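Local coordinates for major pilin protein fimA (Silicibacter pomeroyi, PDB 2IMH) that is of unknown function and belongs to the DUF1028 family of uncharacterised proteins, at residues A[7-11]-A[87-93]; A[26-30]-A[181-185]. All blocks are in the same frame, centred on the assembly; numbering follows the deposited sequence.

Interaction 1 (A[7-11]-A[87-93])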
ATOM      1  N   ILE A   7      -0.625  -3.369  -4.139  1.00 15.72           N
ATOM      2  CA  ILE A   7       0.249  -4.407  -3.628  1.00 15.52           C
ATOM      3  C   ILE A   7       0.509  -4.094  -2.168  1.00 15.39           C
ATOM      4  O   ILE A   7       0.702  -2.935  -1.830  1.00 15.72           O
ATOM      5  CB  ILE A   7       1.578  -4.497  -4.414  1.00 15.66           C
ATOM      6  CG1 ILE A   7       2.416  -5.676  -3.915  1.00 15.86           C
ATOM      7  CG2 ILE A   7       2.344  -3.155  -4.429  1.00 16.55           C
ATOM      8  CD1 ILE A   7       3.402  -6.165  -4.927  1.00 16.80           C
ATOM      9  N   LEU A   8       0.415  -5.117  -1.323  1.00 14.51           N
ATOM     10  CA  LEU A   8       0.810  -5.029   0.097  1.00 14.80           C
ATOM     11  C   LEU A   8       2.012  -5.930   0.295  1.00 14.88           C
ATOM     12  O   LEU A   8       2.067  -7.026  -0.265  1.00 15.32           O
ATOM     13  CB  LEU A   8      -0.315  -5.478   1.024  1.00 14.31           C
ATOM     14  CG  LEU A   8      -1.692  -4.835   0.804  1.00 15.14           C
ATOM     15  CD1 LEU A   8      -2.765  -5.482   1.696  1.00 16.94           C
ATOM     16  CD2 LEU A   8      -1.605  -3.328   1.010  1.00 16.71           C
ATOM     17  N   ALA A   9       2.963  -5.499   1.119  1.00 14.84           N
ATOM     18  CA  ALA A   9       4.135  -6.338   1.354  1.00 15.58           C
ATOM     19  C   ALA A   9       4.759  -6.078   2.708  1.00 16.42           C
ATOM     20  O   ALA A   9       4.598  -5.002   3.274  1.00 16.36           O
ATOM     21  CB  ALA A   9       5.186  -6.112   0.257  1.00 15.73           C
ATOM     22  N   HIS A  10       5.476  -7.092   3.190  1.00 17.07           N
ATOM     23  CA  HIS A  10       6.290  -7.046   4.401  1.00 17.61           C
ATOM     24  C   HIS A  10       7.760  -7.082   3.964  1.00 18.44           C
ATOM     25  O   HIS A  10       8.113  -7.777   2.998  1.00 18.39           O
ATOM     26  CB  HIS A  10       5.896  -8.264   5.278  1.00 18.12           C
ATOM     27  CG  HIS A  10       6.869  -8.624   6.363  1.00 19.11           C
ATOM     28  ND1 HIS A  10       7.318  -7.721   7.304  1.00 22.09           N
ATOM     29  CD2 HIS A  10       7.385  -9.826   6.722  1.00 19.00           C
ATOM     30  CE1 HIS A  10       8.125  -8.337   8.155  1.00 19.09           C
ATOM     31  NE2 HIS A  10       8.176  -9.613   7.825  1.00 22.97           N
ATOM     32  N   ASP A  11       8.600  -6.304   4.642  1.00 18.19           N
ATOM     33  CA  ASP A  11      10.035  -6.296   4.383  1.00 19.72           C
ATOM     34  C   ASP A  11      10.718  -7.034   5.545  1.00 20.11           C
ATOM     35  O   ASP A  11      10.968  -6.435   6.586  1.00 20.11           O
ATOM     36  CB  ASP A  11      10.540  -4.857   4.309  1.00 19.76           C
ATOM     37  CG  ASP A  11      12.025  -4.766   3.986  1.00 22.39           C
ATOM     38  OD1 ASP A  11      12.505  -5.548   3.155  1.00 23.29           O
ATOM     39  OD2 ASP A  11      12.703  -3.894   4.567  1.00 26.09           O
ATOM     40  N   ALA A  87      -8.016  -6.717   0.501  1.00 14.68           N
ATOM     41  CA  ALA A  87      -6.826  -7.524   0.701  1.00 14.91           C
ATOM     42  C   ALA A  87      -6.225  -7.096   2.024  1.00 14.79           C
ATOM     43  O   ALA A  87      -6.302  -5.919   2.410  1.00 14.87           O
ATOM     44  CB  ALA A  87      -5.831  -7.298  -0.413  1.00 14.89           C
ATOM     45  N   ALA A  88      -5.656  -8.044   2.744  1.00 15.20           N
ATOM     46  CA  ALA A  88      -5.094  -7.730   4.057  1.00 14.83           C
ATOM     47  C   ALA A  88      -3.899  -8.606   4.297  1.00 15.68           C
ATOM     48  O   ALA A  88      -3.888  -9.769   3.888  1.00 15.98           O
ATOM     49  CB  ALA A  88      -6.119  -7.965   5.162  1.00 15.55           C
HETATM   50  N   MSE A  89      -2.910  -8.070   5.006  1.00 15.73           N
HETATM   51  CA  MSE A  89      -1.693  -8.817   5.263  1.00 16.77           C
HETATM   52  C   MSE A  89      -1.290  -8.587   6.710  1.00 15.31           C
HETATM   53  O   MSE A  89      -1.388  -7.466   7.193  1.00 15.35           O
HETATM   54  CB  MSE A  89      -0.564  -8.325   4.329  1.00 16.84           C
HETATM   55  CG  MSE A  89       0.747  -9.054   4.527  1.00 18.53           C
HETATM   56 SE   MSE A  89       2.267  -7.968   3.926  1.00 24.16          SE
HETATM   57  CE  MSE A  89       2.258  -6.632   5.353  1.00 17.44           C
ATOM     58  N   ASP A  90      -0.843  -9.633   7.406  1.00 15.34           N
ATOM     59  CA  ASP A  90      -0.444  -9.490   8.803  1.00 15.48           C
ATOM     60  C   ASP A  90       1.029  -9.131   8.916  1.00 15.70           C
ATOM     61  O   ASP A  90       1.706  -8.970   7.900  1.00 15.87           O
ATOM     62  CB  ASP A  90      -0.835 -10.721   9.658  1.00 14.68           C
ATOM     63  CG  ASP A  90       0.061 -11.950   9.440  1.00 15.33           C
ATOM     64  OD1 ASP A  90       1.117 -11.880   8.767  1.00 15.75           O
ATOM     65  OD2 ASP A  90      -0.326 -13.024   9.992  1.00 14.93           O
ATOM     66  N   LEU A  91       1.515  -8.995  10.153  1.00 15.51           N
ATOM     67  CA  LEU A  91       2.862  -8.471  10.386  1.00 16.02           C
ATOM     68  C   LEU A  91       3.963  -9.435   9.977  1.00 16.20           C
ATOM     69  O   LEU A  91       5.136  -9.034   9.894  1.00 17.84           O
ATOM     70  CB  LEU A  91       3.043  -8.057  11.854  1.00 15.02           C
ATOM     71  CG  LEU A  91       2.207  -6.868  12.323  1.00 15.14           C
ATOM     72  CD1 LEU A  91       2.365  -6.716  13.833  1.00 15.00           C
ATOM     73  CD2 LEU A  91       2.629  -5.559  11.612  1.00 16.62           C
ATOM     74  N   LEU A  92       3.600 -10.685   9.693  1.00 16.36           N
ATOM     75  CA  LEU A  92       4.565 -11.666   9.212  1.00 16.92           C
ATOM     76  C   LEU A  92       4.349 -12.021   7.737  1.00 17.31           C
ATOM     77  O   LEU A  92       4.907 -13.014   7.242  1.00 18.16           O
ATOM     78  CB  LEU A  92       4.546 -12.924  10.093  1.00 17.01           C
ATOM     79  CG  LEU A  92       5.279 -12.752  11.436  1.00 17.67           C
ATOM     80  CD1 LEU A  92       4.842 -13.791  12.447  1.00 18.24           C
ATOM     81  CD2 LEU A  92       6.796 -12.778  11.220  1.00 18.08           C
ATOM     82  N   GLY A  93       3.530 -11.220   7.045  1.00 17.22           N
ATOM     83  CA  GLY A  93       3.416 -11.336   5.594  1.00 17.38           C
ATOM     84  C   GLY A  93       2.367 -12.308   5.093  1.00 17.60           C
ATOM     85  O   GLY A  93       2.216 -12.480   3.880  1.00 18.35           O
TER

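Interaction 2 (A[26-30]-A[181-185])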
ATOM      1  N   LEU A  26      -9.220   9.356  -8.907  1.00 17.18           N
ATOM      2  CA  LEU A  26      -8.549  10.278  -7.966  1.00 16.75           C
ATOM      3  C   LEU A  26      -8.241   9.630  -6.627  1.00 16.45           C
ATOM      4  O   LEU A  26      -8.928   8.703  -6.208  1.00 17.26           O
ATOM      5  CB  LEU A  26      -9.436  11.494  -7.708  1.00 16.87           C
ATOM      6  CG  LEU A  26      -9.989  12.217  -8.931  1.00 17.37           C
ATOM      7  CD1 LEU A  26     -10.807  13.416  -8.463  1.00 17.17           C
ATOM      8  CD2 LEU A  26      -8.877  12.650  -9.921  1.00 19.76           C
ATOM      9  N   CYS A  27      -7.224  10.154  -5.940  1.00 16.08           N
ATOM     10  CA  CYS A  27      -7.091   9.931  -4.510  1.00 16.02           C
ATOM     11  C   CYS A  27      -6.965   8.458  -4.108  1.00 15.41           C
ATOM     12  O   CYS A  27      -7.427   8.077  -3.032  1.00 15.50           O
ATOM     13  CB  CYS A  27      -8.278  10.561  -3.763  1.00 15.88           C
ATOM     14  SG  CYS A  27      -8.463  12.356  -4.012  1.00 17.83           S
ATOM     15  N   VAL A  28      -6.334   7.632  -4.945  1.00 15.47           N
ATOM     16  CA  VAL A  28      -6.140   6.226  -4.557  1.00 14.73           C
ATOM     17  C   VAL A  28      -5.568   6.041  -3.143  1.00 15.08           C
ATOM     18  O   VAL A  28      -5.997   5.160  -2.404  1.00 14.60           O
ATOM     19  CB  VAL A  28      -5.287   5.428  -5.579  1.00 15.27           C
ATOM     20  CG1 VAL A  28      -3.864   6.013  -5.693  1.00 16.04           C
ATOM     21  CG2 VAL A  28      -5.264   3.933  -5.212  1.00 15.83           C
ATOM     22  N   GLY A  29      -4.585   6.856  -2.755  1.00 15.39           N
ATOM     23  CA  GLY A  29      -4.004   6.700  -1.404  1.00 16.47           C
ATOM     24  C   GLY A  29      -5.050   6.856  -0.302  1.00 17.62           C
ATOM     25  O   GLY A  29      -5.027   6.130   0.690  1.00 18.87           O
ATOM     26  N   GLY A  30      -5.962   7.805  -0.484  1.00 17.18           N
ATOM     27  CA  GLY A  30      -7.020   8.081   0.472  1.00 17.99           C
ATOM     28  C   GLY A  30      -8.045   6.971   0.546  1.00 17.58           C
ATOM     29  O   GLY A  30      -8.531   6.627   1.631  1.00 17.89           O
ATOM     30  N   ARG A 181       1.407  10.595  -1.612  1.00 15.85           N
ATOM     31  CA  ARG A 181       0.209  10.572  -2.445  1.00 15.47           C
ATOM     32  C   ARG A 181       0.294  11.517  -3.619  1.00 15.68           C
ATOM     33  O   ARG A 181       0.639  12.695  -3.461  1.00 16.24           O
ATOM     34  CB  ARG A 181      -1.034  10.868  -1.603  1.00 15.36           C
ATOM     35  CG  ARG A 181      -1.474   9.635  -0.803  1.00 16.86           C
ATOM     36  CD  ARG A 181      -2.571   9.928   0.169  1.00 16.77           C
ATOM     37  NE  ARG A 181      -3.711  10.626  -0.420  1.00 16.03           N
ATOM     38  CZ  ARG A 181      -4.795  10.940   0.285  1.00 17.02           C
ATOM     39  NH1 ARG A 181      -4.867  10.581   1.565  1.00 15.02           N
ATOM     40  NH2 ARG A 181      -5.797  11.596  -0.276  1.00 17.92           N
ATOM     41  N   ILE A 182       0.024  10.970  -4.799  1.00 15.14           N
ATOM     42  CA  ILE A 182      -0.299  11.758  -5.984  1.00 15.35           C
ATOM     43  C   ILE A 182      -1.785  11.542  -6.222  1.00 15.26           C
ATOM     44  O   ILE A 182      -2.194  10.487  -6.714  1.00 15.40           O
ATOM     45  CB  ILE A 182       0.515  11.288  -7.224  1.00 15.57           C
ATOM     46  CG1 ILE A 182       2.035  11.276  -6.933  1.00 16.43           C
ATOM     47  CG2 ILE A 182       0.187  12.152  -8.447  1.00 15.76           C
ATOM     48  CD1 ILE A 182       2.633  12.634  -6.578  1.00 16.96           C
ATOM     49  N   ASP A 183      -2.603  12.514  -5.822  1.00 14.87           N
ATOM     50  CA  ASP A 183      -4.061  12.306  -5.841  1.00 15.32           C
ATOM     51  C   ASP A 183      -4.660  12.584  -7.218  1.00 16.23           C
ATOM     52  O   ASP A 183      -5.782  12.147  -7.522  1.00 15.85           O
ATOM     53  CB  ASP A 183      -4.741  13.182  -4.783  1.00 14.94           C
ATOM     54  CG  ASP A 183      -4.671  12.581  -3.380  1.00 16.16           C
ATOM     55  OD1 ASP A 183      -4.133  11.455  -3.199  1.00 14.92           O
ATOM     56  OD2 ASP A 183      -5.144  13.269  -2.445  1.00 17.46           O
ATOM     57  N   TYR A 184      -3.912  13.316  -8.037  1.00 16.20           N
ATOM     58  CA  TYR A 184      -4.260  13.519  -9.449  1.00 16.85           C
ATOM     59  C   TYR A 184      -3.022  13.928 -10.238  1.00 17.59           C
ATOM     60  O   TYR A 184      -2.262  14.821  -9.824  1.00 17.39           O
ATOM     61  CB  TYR A 184      -5.356  14.584  -9.613  1.00 17.76           C
ATOM     62  CG  TYR A 184      -5.514  15.005 -11.060  1.00 19.25           C
ATOM     63  CD1 TYR A 184      -6.238  14.216 -11.960  1.00 20.63           C
ATOM     64  CD2 TYR A 184      -4.900  16.172 -11.538  1.00 21.24           C
ATOM     65  CE1 TYR A 184      -6.370  14.589 -13.294  1.00 21.13           C
ATOM     66  CE2 TYR A 184      -5.022  16.553 -12.882  1.00 22.72           C
ATOM     67  CZ  TYR A 184      -5.755  15.752 -13.747  1.00 21.89           C
ATOM     68  OH  TYR A 184      -5.892  16.114 -15.078  1.00 23.23           O
ATOM     69  N   HIS A 185      -2.807  13.265 -11.367  1.00 17.37           N
ATOM     70  CA  HIS A 185      -1.823  13.722 -12.350  1.00 19.47           C
ATOM     71  C   HIS A 185      -2.399  13.363 -13.709  1.00 20.38           C
ATOM     72  O   HIS A 185      -2.904  12.253 -13.864  1.00 20.13           O
ATOM     73  CB  HIS A 185      -0.460  13.039 -12.145  1.00 19.47           C
ATOM     74  CG  HIS A 185       0.644  13.634 -12.968  1.00 21.28           C
ATOM     75  ND1 HIS A 185       0.854  13.305 -14.292  1.00 20.45           N
ATOM     76  CD2 HIS A 185       1.607  14.534 -12.645  1.00 22.11           C
ATOM     77  CE1 HIS A 185       1.899  13.976 -14.748  1.00 24.30           C
ATOM     78  NE2 HIS A 185       2.370  14.736 -13.770  1.00 23.69           N
TER
HETATM   79  O   HOH W   1      -3.192   9.034  -4.070  1.00 15.41           O

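Interaction 1 (A[7-11]-A[87-93])
Met89, present as selenomethionine, reaches from strand 85-90 to the backbone of strand 4-11. The link starts at its CB, which lies 4.4 Å from Leu8 CB. CG is anti to the backbone N of Met89 (chi1 -180°), and this places SE against the peptide bond between Ala9 and His10, 3.4 Å from both Ala9 C and His10 N. A bend at chi3 of Met89 (71°) turns its methyl onto the Ala9 carbonyl, with Met89 CE 3.5 Å from Ala9 O. No hydrogen bond joins the two segments.

On one side of Met89, Leu8 sends CD1 to the backbone of Ala87, 3.6 Å from Ala87 O. On the other, His10 covers the type I turn from Asp90 to Gly93. The carbonyl oxygen of Leu91 lies over the centre of its imidazole ring, 3.5 Å above the plane. His10 CB packs on Met89 SE and Gly93 CA. Within the turn, Asp90 OD1 accepts from Leu92 N, 2.9 Å, an Asx turn. Replacing His10 with an alanine would probably leave the Leu91 carbonyl without its ring cover, open a gap over the turn, and cost Ala16 O a weak partner.

The two strands run nearly parallel, 5° apart, but belong to different sheets. The contact is buried packing between the two sheets. Leu8 and Ala87 both touch Ile116 of strand 115-120, and Met89 touches Ile17 of strand 16-23. Behind strand 4-11, Ile7 and Ala9 point away from the contact. Their side chains touch helices 126-137 and 142-155.

Interaction 2 (A[26-30]-A[181-185])
Arg181 lays its guanidinium against the backbone of Gly29 and Gly30. One face of the flat group is covered by Gly30 N, which stands 3.4 Å above the plane, over its centre. Gly29 C lies on the same face, nearer the rim. The arginine chain gets there by a bend at chi3 (51°), after CG and CD have passed alongside Gly29 CA. Glycines leave room for this. A CB on Gly29 would run into Arg181 CG, and one on Gly30 would run into NH2.

The same guanidinium grips Asp183 side-on. Arg181 NE donates to Asp183 OD1, 2.9 Å, in the guanidinium plane and on the syn lone pair. Arg181 NH2 forms a salt bridge with Asp183 OD2, 2.8 Å, tilted from both planes. Asp183 CG is anti to its own carbonyl carbon (chi1 -81°), which sets the carboxylate beside Cys27. There Asp183 OD1 lies 3.6 Å from Cys27 CA.

The site is the start of a helix met by the end of an edge strand. Cys27 is the N-cap residue of helix 28-32, and Arg181 and Ile182 are the last residues of strand 175-182. Water 1 joins the two: it accepts from Gly29 N and donates to Asp183 OD1, 2.7 Å. Val28 N is held by Ser165 OG of the neighbouring strand.

The backbones also meet directly. Cys27 N donates to Asp183 O, 2.9 Å, in the carbonyl plane and on a lone pair, with a nearly straight bond (160°). The same oxygen receives a CA-H contact from Leu26. Beyond it, Leu26 CD2 touches Tyr184 CD1 at 3.7 Å, the two side chains crossing at a slant.

In the fold
Interactions 1 and 2 lie on opposite sides of the chain's centre. Their centres are 21 Å apart, and their nearest atoms about 9 Å. Both reach the six-stranded antiparallel sheet. Interaction 1 packs strand 4-11, inside that sheet, against strand 85-90 of the four-stranded sheet. Interaction 2 lies at the surface, where outermost strand 175-182 ends beside the start of helix 28-32. Along the chain the order is 7-11, 26-30, 87-93, 181-185, so the two contacts interleave. Together they tie early parts of the family region to later ones. Two facing sheets with helices outside are consistent with an alpha-beta-beta-alpha sandwich.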